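Local coordinates for protein nidogen (Mus musculus, PDB 1NPE) that is a basement-membrane glycoprotein, also called entactin, whose YWTD beta-propeller domain probably binds the laminin gamma-1 chain and so links laminin to other matrix components, at residues L4-A7 with I12-L15; I60-L65 with E69-I74; V115-G120 with T156-L161; L172-D175 with Q180-W183. One frame throughout, in Å; residues are numbered along the deposited sequence.

Contact 1. Residues L4-A7 with I12-L15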
loop_
_atom_site.group_PDB
_atom_site.type_symbol
_atom_site.label_atom_id
_atom_site.label_comp_id
_atom_site.label_asym_id
_atom_site.label_seq_id
_atom_site.Cartn_x
_atom_site.Cartn_y
_atom_site.Cartn_z
ATOM N N LEU A 4 -20.709 -3.041 4.931
ATOM C CA LEU A 4 -19.444 -2.338 4.778
ATOM C C LEU A 4 -18.387 -3.294 5.303
ATOM O O LEU A 4 -18.595 -3.955 6.324
ATOM C CB LEU A 4 -19.409 -1.067 5.624
ATOM C CG LEU A 4 -19.548 0.286 4.939
ATOM C CD1 LEU A 4 -19.347 1.373 5.986
ATOM C CD2 LEU A 4 -18.520 0.428 3.830
ATOM N N LEU A 5 -17.258 -3.359 4.609
ATOM C CA LEU A 5 -16.169 -4.237 5.000
ATOM C C LEU A 5 -14.862 -3.467 5.002
ATOM O O LEU A 5 -14.571 -2.733 4.053
ATOM C CB LEU A 5 -16.062 -5.405 4.014
ATOM C CG LEU A 5 -17.202 -6.424 3.987
ATOM C CD1 LEU A 5 -17.329 -7.042 2.612
ATOM C CD2 LEU A 5 -16.959 -7.485 5.033
ATOM N N PHE A 6 -14.097 -3.590 6.084
ATOM C CA PHE A 6 -12.805 -2.923 6.146
ATOM C C PHE A 6 -11.710 -3.797 6.748
ATOM O O PHE A 6 -11.986 -4.742 7.481
ATOM C CB PHE A 6 -12.886 -1.543 6.815
ATOM C CG PHE A 6 -13.249 -1.574 8.274
ATOM C CD1 PHE A 6 -14.564 -1.348 8.680
ATOM C CD2 PHE A 6 -12.267 -1.753 9.243
ATOM C CE1 PHE A 6 -14.901 -1.292 10.033
ATOM C CE2 PHE A 6 -12.588 -1.698 10.599
ATOM C CZ PHE A 6 -13.913 -1.464 10.995
ATOM N N ALA A 7 -10.464 -3.485 6.409
ATOM C CA ALA A 7 -9.326 -4.256 6.875
ATOM C C ALA A 7 -8.535 -3.660 8.033
ATOM O O ALA A 7 -8.418 -2.443 8.174
ATOM C CB ALA A 7 -8.391 -4.538 5.708
ATOM N N ILE A 12 -10.690 -8.807 9.081
ATOM C CA ILE A 12 -11.523 -8.031 8.171
ATOM C C ILE A 12 -12.807 -7.807 8.972
ATOM O O ILE A 12 -13.430 -8.769 9.432
ATOM C CB ILE A 12 -11.891 -8.785 6.870
ATOM C CG1 ILE A 12 -10.656 -9.008 5.993
ATOM C CG2 ILE A 12 -12.924 -7.984 6.083
ATOM C CD1 ILE A 12 -10.968 -9.806 4.737
ATOM N N GLU A 13 -13.175 -6.544 9.170
ATOM C CA GLU A 13 -14.376 -6.196 9.922
ATOM C C GLU A 13 -15.596 -6.044 9.015
ATOM O O GLU A 13 -15.474 -5.705 7.838
ATOM C CB GLU A 13 -14.150 -4.911 10.722
ATOM C CG GLU A 13 -15.248 -4.581 11.745
ATOM C CD GLU A 13 -15.197 -5.439 13.010
ATOM O OE1 GLU A 13 -14.475 -6.455 13.040
ATOM O OE2 GLU A 13 -15.886 -5.091 13.988
ATOM N N ARG A 14 -16.772 -6.242 9.597
ATOM C CA ARG A 14 -18.032 -6.153 8.871
ATOM C C ARG A 14 -19.105 -5.401 9.661
ATOM O O ARG A 14 -19.269 -5.617 10.868
ATOM C CB ARG A 14 -18.531 -7.569 8.583
ATOM C CG ARG A 14 -19.925 -7.662 8.016
ATOM C CD ARG A 14 -20.387 -9.109 7.941
ATOM N NE ARG A 14 -21.646 -9.204 7.210
ATOM C CZ ARG A 14 -22.114 -10.314 6.651
ATOM N NH1 ARG A 14 -21.433 -11.450 6.738
ATOM N NH2 ARG A 14 -23.261 -10.281 5.985
ATOM N N LEU A 15 -19.812 -4.497 8.986
ATOM C CA LEU A 15 -20.906 -3.760 9.617
ATOM C C LEU A 15 -21.970 -3.411 8.593
ATOM O O LEU A 15 -21.669 -2.974 7.481
ATOM C CB LEU A 15 -20.431 -2.505 10.358
ATOM C CG LEU A 15 -19.902 -1.291 9.604
ATOM C CD1 LEU A 15 -20.211 -0.033 10.397
ATOM C CD2 LEU A 15 -18.415 -1.444 9.381
#
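F6 and E13 face each other across an antiparallel beta hairpin, the two middle strands of a four-stranded propeller blade in which strand 2-8 also pairs with strand 256-259, so the two ends of the chain share one sheet. Four backbone hydrogen bonds hold the strands at L4-L15 and F6-E13. The shortest are L4 N to L15 O and E13 N to F6 O, each 2.7 Å; the latter has its donor nearly along the C=O axis. Between these pairs, CA-H...O contacts add to the grip, as where L5 CA lies 3.3 Å from E13 O.

The face bearing L4, F6, E13 and L15 carries the chief side-chain contact. CB of E13 sits over one face of the F6 ring, 3.6 Å from its centroid and 18° off the normal, a CH-pi contact displaced toward the rim. F6 reaches this place because its CG stands between the backbone N and the carbonyl carbon (chi1 66°), which lays the ring alongside the E13 chain. That chain bends at chi2, and its carboxylate turns to K11 in a salt bridge, leaving the methylenes to the ring.

On the face of L5, I12 and R14 aliphatic groups meet across the strands. L5 and R14 point the same way side by side, L5 CD2 lying 3.9 Å from R14 CB, and F30 of the next strand touches both. Back on the first face, L15 CD2 comes at the edge of the F6 ring, near its plane, 3.6 Å from F6 CE1.

Contact 2. Residues I60-L65 with E69-I74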
loop_
_atom_site.group_PDB
_atom_site.type_symbol
_atom_site.label_atom_id
_atom_site.label_comp_id
_atom_site.label_asym_id
_atom_site.label_seq_id
_atom_site.Cartn_x
_atom_site.Cartn_y
_atom_site.Cartn_z
ATOM N N ILE A 60 -2.836 -13.157 -1.956
ATOM C CA ILE A 60 -4.136 -12.665 -2.400
ATOM C C ILE A 60 -5.087 -13.812 -2.114
ATOM O O ILE A 60 -4.805 -14.958 -2.478
ATOM C CB ILE A 60 -4.141 -12.324 -3.907
ATOM C CG1 ILE A 60 -3.274 -11.086 -4.151
ATOM C CG2 ILE A 60 -5.573 -12.100 -4.410
ATOM C CD1 ILE A 60 -3.145 -10.699 -5.594
ATOM N N GLY A 61 -6.173 -13.515 -1.405
ATOM C CA GLY A 61 -7.130 -14.550 -1.064
ATOM C C GLY A 61 -8.588 -14.167 -1.216
ATOM O O GLY A 61 -8.919 -13.036 -1.588
ATOM N N ARG A 62 -9.463 -15.122 -0.922
ATOM C CA ARG A 62 -10.900 -14.905 -1.029
ATOM C C ARG A 62 -11.698 -15.841 -0.132
ATOM O O ARG A 62 -11.239 -16.926 0.229
ATOM C CB ARG A 62 -11.363 -15.068 -2.478
ATOM C CG ARG A 62 -11.131 -16.454 -3.059
ATOM C CD ARG A 62 -11.749 -16.577 -4.442
ATOM N NE ARG A 62 -11.570 -17.914 -4.987
ATOM C CZ ARG A 62 -12.071 -18.329 -6.147
ATOM N NH1 ARG A 62 -12.791 -17.510 -6.904
ATOM N NH2 ARG A 62 -11.849 -19.571 -6.546
ATOM N N ALA A 63 -12.915 -15.415 0.190
ATOM C CA ALA A 63 -13.822 -16.180 1.035
ATOM C C ALA A 63 -15.244 -15.706 0.785
ATOM O O ALA A 63 -15.473 -14.516 0.559
ATOM C CB ALA A 63 -13.459 -15.984 2.501
ATOM N N SER A 64 -16.194 -16.638 0.787
ATOM C CA SER A 64 -17.600 -16.293 0.589
ATOM C C SER A 64 -18.059 -15.427 1.757
ATOM O O SER A 64 -17.579 -15.585 2.885
ATOM C CB SER A 64 -18.469 -17.556 0.534
ATOM O OG SER A 64 -18.171 -18.346 -0.603
ATOM N N LEU A 65 -18.967 -14.497 1.481
ATOM C CA LEU A 65 -19.488 -13.615 2.519
ATOM C C LEU A 65 -20.302 -14.424 3.521
ATOM O O LEU A 65 -20.259 -14.165 4.724
ATOM C CB LEU A 65 -20.367 -12.518 1.908
ATOM C CG LEU A 65 -20.870 -11.441 2.879
ATOM C CD1 LEU A 65 -19.694 -10.620 3.389
ATOM C CD2 LEU A 65 -21.898 -10.545 2.199
ATOM N N GLU A 69 -14.809 -20.453 4.303
ATOM C CA GLU A 69 -13.481 -20.612 4.884
ATOM C C GLU A 69 -12.520 -19.828 3.974
ATOM O O GLU A 69 -12.658 -19.860 2.752
ATOM C CB GLU A 69 -13.113 -22.100 4.891
ATOM C CG GLU A 69 -11.799 -22.441 5.590
ATOM C CD GLU A 69 -11.817 -22.151 7.085
ATOM O OE1 GLU A 69 -12.905 -22.189 7.702
ATOM O OE2 GLU A 69 -10.729 -21.893 7.644
ATOM N N PRO A 70 -11.577 -19.070 4.556
ATOM C CA PRO A 70 -10.622 -18.291 3.754
ATOM C C PRO A 70 -9.670 -19.159 2.927
ATOM O O PRO A 70 -9.105 -20.129 3.437
ATOM C CB PRO A 70 -9.862 -17.494 4.816
ATOM C CG PRO A 70 -9.915 -18.388 6.020
ATOM C CD PRO A 70 -11.350 -18.850 5.995
ATOM N N THR A 71 -9.514 -18.824 1.646
ATOM C CA THR A 71 -8.621 -19.571 0.759
ATOM C C THR A 71 -7.690 -18.641 -0.014
ATOM O O THR A 71 -8.119 -17.623 -0.557
ATOM C CB THR A 71 -9.389 -20.442 -0.260
ATOM O OG1 THR A 71 -10.134 -19.605 -1.151
ATOM C CG2 THR A 71 -10.341 -21.397 0.450
ATOM N N THR A 72 -6.410 -18.995 -0.044
ATOM C CA THR A 72 -5.394 -18.219 -0.747
ATOM C C THR A 72 -5.313 -18.660 -2.208
ATOM O O THR A 72 -5.254 -19.855 -2.485
ATOM C CB THR A 72 -4.023 -18.423 -0.092
ATOM O OG1 THR A 72 -4.124 -18.120 1.305
ATOM C CG2 THR A 72 -2.984 -17.526 -0.730
ATOM N N ILE A 73 -5.347 -17.704 -3.136
ATOM C CA ILE A 73 -5.268 -18.037 -4.555
ATOM C C ILE A 73 -3.897 -17.776 -5.164
ATOM O O ILE A 73 -3.488 -18.481 -6.085
ATOM C CB ILE A 73 -6.387 -17.357 -5.406
ATOM C CG1 ILE A 73 -6.430 -15.845 -5.164
ATOM C CG2 ILE A 73 -7.738 -18.002 -5.109
ATOM C CD1 ILE A 73 -7.537 -15.127 -5.936
ATOM N N ILE A 74 -3.178 -16.779 -4.646
ATOM C CA ILE A 74 -1.842 -16.461 -5.151
ATOM C C ILE A 74 -0.838 -16.187 -4.031
ATOM O O ILE A 74 -1.144 -15.475 -3.076
ATOM C CB ILE A 74 -1.853 -15.250 -6.111
ATOM C CG1 ILE A 74 -2.815 -15.504 -7.281
ATOM C CG2 ILE A 74 -0.450 -15.000 -6.634
ATOM C CD1 ILE A 74 -2.846 -14.401 -8.331
#
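I60 opens the pairing with I73 and I74, which both face it in a classic beta bulge of the antiparallel hairpin formed by the third and fourth strands of a propeller blade. The I60 carbonyl is gripped twice in its own plane, by I73 N at 2.9 Å from I60 O and more distantly by I74 N. I60 N in turn donates to I74 O. The extra residue directs the I73 side chain across I60: chi1 of 52° tucks CG1 over its own backbone, 3.3 Å from I60 O and 3.9 Å from I60 CG2. Both I60 and I74 also pack on W95 of strand 92-97.

G61 brings the two backbones close, its CA 4.1 Å from T72 CA and 3.3 Å from T71 O.

R62 restores the regular pairing, with mutual backbone bonds to T71. Its carbonyl takes a second donor, T71 OG1, which approaches from above the carbonyl plane at 3.2 Å from R62 O. The T71 hydroxyl also lies at the edge of the guanidinium, near its plane, while the extended R62 chain crosses I73 at about a right angle, NE 3.8 Å from I73 CG2. Beyond, NH1 of R62 is hydrogen-bonded to the hydroxyl of Y51, on the adjoining strand 49-54.

At A63 the regular strand pairing gives way to the turn. A63 also touches W52 and L31, carrying the packing toward strand 28-33 of another blade, and its methyl CB ends 3.9 Å from P70 CA.

Contact 3. Residues V115-G120 with T156-L161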
loop_
_atom_site.group_PDB
_atom_site.type_symbol
_atom_site.label_atom_id
_atom_site.label_comp_id
_atom_site.label_asym_id
_atom_site.label_seq_id
_atom_site.Cartn_x
_atom_site.Cartn_y
_atom_site.Cartn_z
ATOM N N VAL A 115 0.820 -9.701 -16.681
ATOM C CA VAL A 115 1.257 -8.399 -16.215
ATOM C C VAL A 115 0.650 -7.394 -17.179
ATOM O O VAL A 115 1.071 -7.287 -18.333
ATOM C CB VAL A 115 2.805 -8.281 -16.212
ATOM C CG1 VAL A 115 3.232 -6.874 -15.822
ATOM C CG2 VAL A 115 3.408 -9.295 -15.238
ATOM N N LEU A 116 -0.378 -6.691 -16.713
ATOM C CA LEU A 116 -1.062 -5.698 -17.530
ATOM C C LEU A 116 -0.170 -4.480 -17.776
ATOM O O LEU A 116 -0.047 -4.023 -18.907
ATOM C CB LEU A 116 -2.381 -5.287 -16.866
ATOM C CG LEU A 116 -3.500 -4.799 -17.791
ATOM C CD1 LEU A 116 -3.808 -5.864 -18.846
ATOM C CD2 LEU A 116 -4.747 -4.478 -16.974
ATOM N N PHE A 117 0.461 -3.976 -16.719
ATOM C CA PHE A 117 1.351 -2.821 -16.824
ATOM C C PHE A 117 2.517 -2.997 -15.860
ATOM O O PHE A 117 2.339 -3.522 -14.765
ATOM C CB PHE A 117 0.623 -1.519 -16.455
ATOM C CG PHE A 117 -0.585 -1.222 -17.299
ATOM C CD1 PHE A 117 -0.445 -0.844 -18.630
ATOM C CD2 PHE A 117 -1.865 -1.301 -16.753
ATOM C CE1 PHE A 117 -1.564 -0.547 -19.411
ATOM C CE2 PHE A 117 -2.995 -1.007 -17.524
ATOM C CZ PHE A 117 -2.843 -0.628 -18.858
ATOM N N ASP A 118 3.698 -2.520 -16.237
ATOM C CA ASP A 118 4.854 -2.641 -15.353
ATOM C C ASP A 118 5.927 -1.584 -15.564
ATOM O O ASP A 118 7.087 -1.780 -15.195
ATOM C CB ASP A 118 5.464 -4.047 -15.426
ATOM C CG ASP A 118 6.076 -4.356 -16.774
ATOM O OD1 ASP A 118 5.832 -3.598 -17.742
ATOM O OD2 ASP A 118 6.813 -5.358 -16.856
ATOM N N THR A 119 5.540 -0.482 -16.191
ATOM C CA THR A 119 6.441 0.635 -16.428
ATOM C C THR A 119 5.690 1.862 -15.937
ATOM O O THR A 119 4.463 1.857 -15.911
ATOM C CB THR A 119 6.809 0.790 -17.930
ATOM O OG1 THR A 119 5.619 0.893 -18.721
ATOM C CG2 THR A 119 7.631 -0.399 -18.405
ATOM N N GLY A 120 6.420 2.884 -15.499
ATOM C CA GLY A 120 5.785 4.092 -14.998
ATOM C C GLY A 120 5.045 3.899 -13.674
ATOM O O GLY A 120 4.205 4.720 -13.298
ATOM N N THR A 156 -5.354 -1.622 -23.116
ATOM C CA THR A 156 -5.086 -0.560 -24.080
ATOM C C THR A 156 -5.519 0.794 -23.525
ATOM O O THR A 156 -6.107 0.884 -22.440
ATOM C CB THR A 156 -5.835 -0.780 -25.436
ATOM O OG1 THR A 156 -7.246 -0.579 -25.256
ATOM C CG2 THR A 156 -5.585 -2.189 -25.978
ATOM N N ASN A 157 -5.171 1.844 -24.264
ATOM C CA ASN A 157 -5.547 3.209 -23.932
ATOM C C ASN A 157 -5.176 3.735 -22.541
ATOM O O ASN A 157 -5.987 4.380 -21.874
ATOM C CB ASN A 157 -7.043 3.390 -24.199
ATOM C CG ASN A 157 -7.401 3.172 -25.660
ATOM O OD1 ASN A 157 -7.622 2.043 -26.098
ATOM N ND2 ASN A 157 -7.437 4.257 -26.428
ATOM N N ARG A 158 -3.949 3.459 -22.113
ATOM C CA ARG A 158 -3.481 3.941 -20.823
ATOM C C ARG A 158 -3.219 5.442 -20.932
ATOM O O ARG A 158 -2.692 5.915 -21.941
ATOM C CB ARG A 158 -2.196 3.225 -20.411
ATOM C CG ARG A 158 -1.634 3.720 -19.093
ATOM C CD ARG A 158 -0.376 2.981 -18.703
ATOM N NE ARG A 158 0.161 3.488 -17.446
ATOM C CZ ARG A 158 1.305 3.090 -16.898
ATOM N NH1 ARG A 158 2.050 2.167 -17.496
ATOM N NH2 ARG A 158 1.700 3.615 -15.745
ATOM N N ARG A 159 -3.612 6.188 -19.904
ATOM C CA ARG A 159 -3.397 7.634 -19.893
ATOM C C ARG A 159 -3.555 8.210 -18.494
ATOM O O ARG A 159 -4.240 7.641 -17.646
ATOM C CB ARG A 159 -4.362 8.336 -20.859
ATOM C CG ARG A 159 -5.820 8.150 -20.496
ATOM C CD ARG A 159 -6.748 8.618 -21.593
ATOM N NE ARG A 159 -8.144 8.453 -21.193
ATOM C CZ ARG A 159 -8.927 9.438 -20.759
ATOM N NH1 ARG A 159 -8.459 10.680 -20.668
ATOM N NH2 ARG A 159 -10.175 9.178 -20.398
ATOM N N ILE A 160 -2.901 9.343 -18.267
ATOM C CA ILE A 160 -2.960 10.032 -16.990
ATOM C C ILE A 160 -4.219 10.888 -16.968
ATOM O O ILE A 160 -4.501 11.611 -17.919
ATOM C CB ILE A 160 -1.716 10.917 -16.780
ATOM C CG1 ILE A 160 -0.454 10.057 -16.866
ATOM C CG2 ILE A 160 -1.782 11.604 -15.431
ATOM C CD1 ILE A 160 0.848 10.828 -16.716
ATOM N N LEU A 161 -4.983 10.770 -15.887
ATOM C CA LEU A 161 -6.225 11.512 -15.713
ATOM C C LEU A 161 -6.000 12.790 -14.892
ATOM O O LEU A 161 -6.546 13.841 -15.208
ATOM C CB LEU A 161 -7.248 10.603 -15.029
ATOM C CG LEU A 161 -8.678 10.494 -15.574
ATOM C CD1 LEU A 161 -8.708 10.394 -17.096
ATOM C CD2 LEU A 161 -9.337 9.278 -14.949
#
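F117 and R158 meet although their backbones do not pair: the closest CA atoms, those of this pair, are 9.2 Å apart, and the contact bridges the end of strand 114-117 and the loop after it to the loop before strand 159-162, in successive propeller blades. R158 is fully extended, with CG anti to the backbone N (chi1 178°) and every later torsion up to NE also near 180°, which carries its guanidinium to the loop of T119 and G120. The two terminal nitrogens close end-on upon a single acceptor. NH1 lies 2.9 Å from T119 O and NH2 3.3 Å from it, the NH2 bond more bent at 138°. The carbonyl oxygen sits in the guanidinium plane, at its edge; the fork aims the group at T119 O, and the E149 salt bridge further limits its rotation. G120 O lies nearby at the same edge, and its hydrogen bond comes from K147.

CD of R158 packs on the F117 ring, 3.8 Å from F117 CE1 and 4.2 Å from the ring centroid, an off-centre CH-pi contact. Ring and guanidinium planes are turned 55° apart as the two side chains slide past each other in opposite directions.

A salt bridge from R158 NH2 to E149 ties the guanidinium to strand 147-152, and the carboxylate probably steadies its positive charge. W138 of strand 135-140 touches R158 and meets the F117 ring, so the contact lies against the strands of the following blade, while F117 is hydrogen-bonded through its backbone to I103 of strand 102-107.

Contact 4. Residues L172-D175 with Q180-W183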
loop_
_atom_site.group_PDB
_atom_site.type_symbol
_atom_site.label_atom_id
_atom_site.label_comp_id
_atom_site.label_asym_id
_atom_site.label_seq_id
_atom_site.Cartn_x
_atom_site.Cartn_y
_atom_site.Cartn_z
ATOM N N LEU A 172 -9.039 5.225 -4.490
ATOM C CA LEU A 172 -10.021 5.854 -5.360
ATOM C C LEU A 172 -11.246 4.972 -5.511
ATOM O O LEU A 172 -11.234 3.790 -5.151
ATOM C CB LEU A 172 -9.425 6.238 -6.718
ATOM C CG LEU A 172 -9.272 5.231 -7.851
ATOM C CD1 LEU A 172 -8.465 5.902 -8.937
ATOM C CD2 LEU A 172 -8.575 3.968 -7.373
ATOM N N THR A 173 -12.315 5.548 -6.026
ATOM C CA THR A 173 -13.538 4.786 -6.183
ATOM C C THR A 173 -14.322 5.343 -7.356
ATOM O O THR A 173 -14.160 6.507 -7.717
ATOM C CB THR A 173 -14.373 4.815 -4.862
ATOM O OG1 THR A 173 -15.500 3.941 -4.986
ATOM C CG2 THR A 173 -14.838 6.232 -4.524
ATOM N N PHE A 174 -15.118 4.499 -7.994
ATOM C CA PHE A 174 -15.901 4.943 -9.136
ATOM C C PHE A 174 -17.378 4.648 -8.967
ATOM O O PHE A 174 -17.758 3.532 -8.621
ATOM C CB PHE A 174 -15.394 4.290 -10.427
ATOM C CG PHE A 174 -16.039 4.835 -11.676
ATOM C CD1 PHE A 174 -15.559 5.998 -12.270
ATOM C CD2 PHE A 174 -17.125 4.186 -12.258
ATOM C CE1 PHE A 174 -16.151 6.508 -13.430
ATOM C CE2 PHE A 174 -17.721 4.687 -13.412
ATOM C CZ PHE A 174 -17.234 5.850 -14.001
ATOM N N ASP A 175 -18.203 5.660 -9.215
ATOM C CA ASP A 175 -19.652 5.525 -9.116
ATOM C C ASP A 175 -20.230 5.600 -10.526
ATOM O O ASP A 175 -20.246 6.665 -11.148
ATOM C CB ASP A 175 -20.237 6.633 -8.239
ATOM C CG ASP A 175 -21.706 6.417 -7.941
ATOM O OD1 ASP A 175 -22.556 7.004 -8.642
ATOM O OD2 ASP A 175 -22.008 5.647 -7.007
ATOM N N GLN A 180 -18.654 9.366 -11.781
ATOM C CA GLN A 180 -17.744 10.096 -10.922
ATOM C C GLN A 180 -16.627 9.240 -10.339
ATOM O O GLN A 180 -16.866 8.196 -9.721
ATOM C CB GLN A 180 -18.552 10.734 -9.786
ATOM C CG GLN A 180 -18.102 12.121 -9.355
ATOM C CD GLN A 180 -18.422 13.208 -10.372
ATOM O OE1 GLN A 180 -18.044 14.368 -10.188
ATOM N NE2 GLN A 180 -19.117 12.843 -11.446
ATOM N N LEU A 181 -15.399 9.685 -10.574
ATOM C CA LEU A 181 -14.220 9.022 -10.044
ATOM C C LEU A 181 -13.719 9.901 -8.897
ATOM O O LEU A 181 -13.390 11.068 -9.089
ATOM C CB LEU A 181 -13.136 8.890 -11.115
ATOM C CG LEU A 181 -11.825 8.230 -10.672
ATOM C CD1 LEU A 181 -12.076 6.777 -10.298
ATOM C CD2 LEU A 181 -10.777 8.320 -11.774
ATOM N N CYS A 182 -13.690 9.344 -7.699
ATOM C CA CYS A 182 -13.228 10.088 -6.544
ATOM C C CYS A 182 -12.029 9.408 -5.904
ATOM O O CYS A 182 -11.925 8.191 -5.915
ATOM C CB CYS A 182 -14.337 10.190 -5.503
ATOM S SG CYS A 182 -15.924 10.840 -6.104
ATOM N N TRP A 183 -11.125 10.204 -5.349
ATOM C CA TRP A 183 -9.959 9.670 -4.664
ATOM C C TRP A 183 -9.768 10.433 -3.367
ATOM O O TRP A 183 -10.362 11.493 -3.183
ATOM C CB TRP A 183 -8.701 9.765 -5.539
ATOM C CG TRP A 183 -8.231 11.148 -5.853
ATOM C CD1 TRP A 183 -7.433 11.943 -5.074
ATOM C CD2 TRP A 183 -8.473 11.884 -7.061
ATOM N NE1 TRP A 183 -7.161 13.122 -5.725
ATOM C CE2 TRP A 183 -7.785 13.113 -6.947
ATOM C CE3 TRP A 183 -9.202 11.620 -8.229
ATOM C CZ2 TRP A 183 -7.798 14.080 -7.957
ATOM C CZ3 TRP A 183 -9.216 12.583 -9.238
ATOM C CH2 TRP A 183 -8.515 13.798 -9.092
#
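The F174 ring presents its edge to L181, whose CB lies near the ring plane, 3.9 Å from F174 CD1, while the Q180 carbonyl approaches obliquely, its O 3.6 Å from the same CD1. Another flat neighbour, Y137 of strand 135-140, meets the F174 ring with the two planes only about 15° apart. The W183 indole turns away from the strand opposite; only its root is engaged, with CB 3.8 Å from L172 CB, and I148 and L166 are among its other neighbours.

L181 is the main aliphatic bridge on this side. Its chi1 of 179° and chi2 of 65° together bring CD1 back over the partner strand, 3.3 Å from T173 O and 4.0 Å from L172 CD1. With L172, F174 and W183 it forms an apolar face that packs on Y137 and I148 of the preceding blade, the blade-on-blade packing of a beta-propeller. The two strands are the inner hairpin of their own blade, paired antiparallel.

T173 and C182, D175 and Q180 exchange the backbone hydrogen bonds. The T173 N to C182 O bond is the shortest, at 2.7 Å. Side chains of T173, D175 and C182, on the other face, lean on other parts of the chain. SG of C182 is joined to C193 in a disulfide that staples the strand to its next neighbour, 190-195. T173 OG1 is hydrogen-bonded to S216 of the next blade and D175 OD1 to S178 in the turn, while T173 CG2 rests 4.1 Å from C182 CB.

Contacts 1 and 4 are buried hairpins near the propeller's middle, their centres about 12 and 10 Å from the chain centre. Contacts 2 and 3 lie farther out, at about 17 and 18 Å, and are partly exposed. Contacts 1, 2 and 4 join neighbouring strands of one blade by backbone bonds, with a bulge only in contact 2; contact 3 spans two blades through an arginine that also has a salt bridge. Contact 4 has an apolar face, whereas contact 1 mixes a phenylalanine and leucines with a glutamate. Contacts 1 and 2 touch at R14 and L65, contacts 3 and 4 at L161 and L181. Contacts 1 and 3 lie on opposite sides of the centre, as do 2 and 4.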